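Local coordinates for protein proline dipeptidase (Streptococcus pneumoniae, PDB 3PN9) that probably serves as the N-terminal domain of a proline dipeptidase, an enzyme that hydrolyses dipeptides with a C-terminal proline, at residues Val21-Asp26 with Thr117-Ala122. Numbering follows the deposited sequence.
Sequences VAVVSD and TVFETA
The ring of F119 meets V21 and V23 with its far end, and the methyls that touch it lie oblique to the ring. One face of the ring is taken by its own neighbour: CG1 of V118 sits over the ring centre, 3.6 Å above the plane. F97 packs against the same ring edge-to-face. CG1 of V21 touches the ring at CE1 and CZ, and lies 4.1 Å from CZ of F119. CG2 of V23 reaches the CE2 side, 3.9 Å from CE2 of F119. The two methyls therefore share the end of the ring. As whole side chains, V23 and F119 come from opposite directions, while V21 crosses F119 at an angle. V21 turns CG1 between its backbone N and carbonyl carbon (chi1 61°), and this methyl makes its contact with the ring.

The two segments bury 96 Å² between them, both sides summed, with no hydrogen bond across. V21 and V23 are alternate residues on one face of strand 21-24, in the interior of the mixed sheet of the creatinase/prolidase N-terminal domain. The strand pairs in parallel with strand 99-102, where V100 touches both valines. F119 is the first residue to leave helical geometry after helix 109-118. It also opens a type I turn to A122, with a weak hydrogen bond from A122 N to F119 O (3.5 Å). The chain then enters strand 123-126, outermost of the sheet within this chain. L92 also touches F119.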
loop_
_atom_site.group_PDB
_atom_site.type_symbol
_atom_site.label_atom_id
_atom_site.label_comp_id
_atom_site.label_asym_id
_atom_site.label_seq_id
_atom_site.Cartn_x
_atom_site.Cartn_y
_atom_site.Cartn_z
ATOM N N VAL A 21 5.870 -5.635 -12.868
ATOM C CA VAL A 21 6.778 -6.656 -12.495
ATOM C C VAL A 21 8.139 -6.048 -12.161
ATOM O O VAL A 21 8.539 -4.980 -12.630
ATOM C CB VAL A 21 6.910 -7.714 -13.718
ATOM C CG1 VAL A 21 7.449 -6.968 -14.927
ATOM C CG2 VAL A 21 7.919 -8.850 -13.401
ATOM N N ALA A 22 8.839 -6.741 -11.292
ATOM C CA ALA A 22 10.260 -6.373 -11.044
ATOM C C ALA A 22 11.131 -7.532 -11.561
ATOM O O ALA A 22 10.929 -8.687 -11.177
ATOM C CB ALA A 22 10.527 -6.244 -9.520
ATOM N N VAL A 23 12.205 -7.177 -12.237
ATOM C CA VAL A 23 13.042 -8.148 -12.835
ATOM C C VAL A 23 14.388 -8.027 -12.117
ATOM O O VAL A 23 15.127 -7.049 -12.285
ATOM C CB VAL A 23 13.293 -7.886 -14.391
ATOM C CG1 VAL A 23 14.182 -9.049 -14.943
ATOM C CG2 VAL A 23 11.912 -7.779 -15.109
ATOM N N VAL A 24 14.765 -9.101 -11.445
ATOM C CA VAL A 24 16.004 -9.127 -10.713
ATOM C C VAL A 24 16.987 -9.957 -11.516
ATOM O O VAL A 24 16.693 -11.152 -11.820
ATOM C CB VAL A 24 15.785 -9.829 -9.326
ATOM C CG1 VAL A 24 17.025 -9.721 -8.474
ATOM C CG2 VAL A 24 14.613 -9.060 -8.573
ATOM N N SER A 25 18.112 -9.360 -11.861
ATOM C CA SER A 25 19.068 -9.956 -12.798
ATOM C C SER A 25 20.366 -10.236 -12.062
ATOM O O SER A 25 21.244 -10.977 -12.523
ATOM C CB SER A 25 19.295 -8.986 -13.954
ATOM O OG SER A 25 19.810 -7.692 -13.495
ATOM N N ASP A 26 20.563 -9.618 -10.896
ATOM C CA ASP A 26 21.931 -9.738 -10.215
ATOM C C ASP A 26 21.891 -11.020 -9.345
ATOM O O ASP A 26 20.979 -11.159 -8.505
ATOM C CB ASP A 26 22.121 -8.433 -9.300
ATOM C CG ASP A 26 23.528 -8.411 -8.633
ATOM O OD1 ASP A 26 24.169 -9.499 -8.501
ATOM O OD2 ASP A 26 23.993 -7.295 -8.340
ATOM N N THR A 117 12.439 -7.324 -25.735
ATOM C CA THR A 117 11.611 -8.159 -26.627
ATOM C C THR A 117 10.570 -8.895 -25.798
ATOM O O THR A 117 9.545 -9.315 -26.316
ATOM C CB THR A 117 12.375 -9.232 -27.403
ATOM O OG1 THR A 117 12.837 -10.208 -26.493
ATOM C CG2 THR A 117 13.603 -8.644 -28.052
ATOM N N VAL A 118 10.846 -9.088 -24.506
ATOM C CA VAL A 118 9.856 -9.784 -23.694
ATOM C C VAL A 118 8.778 -8.747 -23.368
ATOM O O VAL A 118 7.607 -9.100 -23.408
ATOM C CB VAL A 118 10.457 -10.290 -22.366
ATOM C CG1 VAL A 118 9.361 -10.754 -21.334
ATOM C CG2 VAL A 118 11.620 -11.282 -22.551
ATOM N N PHE A 119 9.167 -7.513 -22.959
ATOM C CA PHE A 119 8.221 -6.463 -22.596
ATOM C C PHE A 119 8.286 -5.338 -23.626
ATOM O O PHE A 119 8.957 -4.313 -23.434
ATOM C CB PHE A 119 8.582 -5.873 -21.149
ATOM C CG PHE A 119 8.740 -6.946 -20.103
ATOM C CD1 PHE A 119 7.637 -7.687 -19.709
ATOM C CD2 PHE A 119 9.991 -7.205 -19.520
ATOM C CE1 PHE A 119 7.727 -8.629 -18.711
ATOM C CE2 PHE A 119 10.087 -8.161 -18.573
ATOM C CZ PHE A 119 8.973 -8.904 -18.146
ATOM N N GLU A 120 7.595 -5.498 -24.736
ATOM C CA GLU A 120 7.777 -4.647 -25.923
ATOM C C GLU A 120 7.280 -3.265 -25.782
ATOM O O GLU A 120 7.769 -2.401 -26.480
ATOM C CB GLU A 120 7.033 -5.267 -27.141
ATOM C CG GLU A 120 7.685 -6.609 -27.447
ATOM C CD GLU A 120 7.028 -7.320 -28.677
ATOM O OE1 GLU A 120 6.400 -8.371 -28.523
ATOM O OE2 GLU A 120 7.119 -6.792 -29.778
ATOM N N THR A 121 6.294 -3.000 -24.928
ATOM C CA THR A 121 5.920 -1.578 -24.790
ATOM C C THR A 121 6.047 -1.065 -23.334
ATOM O O THR A 121 5.351 -0.129 -23.006
ATOM C CB THR A 121 4.434 -1.354 -25.252
ATOM O OG1 THR A 121 3.622 -2.405 -24.685
ATOM C CG2 THR A 121 4.348 -1.531 -26.856
ATOM N N ALA A 122 6.900 -1.658 -22.498
ATOM C CA ALA A 122 7.019 -1.188 -21.076
ATOM C C ALA A 122 7.923 0.047 -20.945
ATOM O O ALA A 122 8.869 0.194 -21.709
ATOM C CB ALA A 122 7.578 -2.303 -20.210
#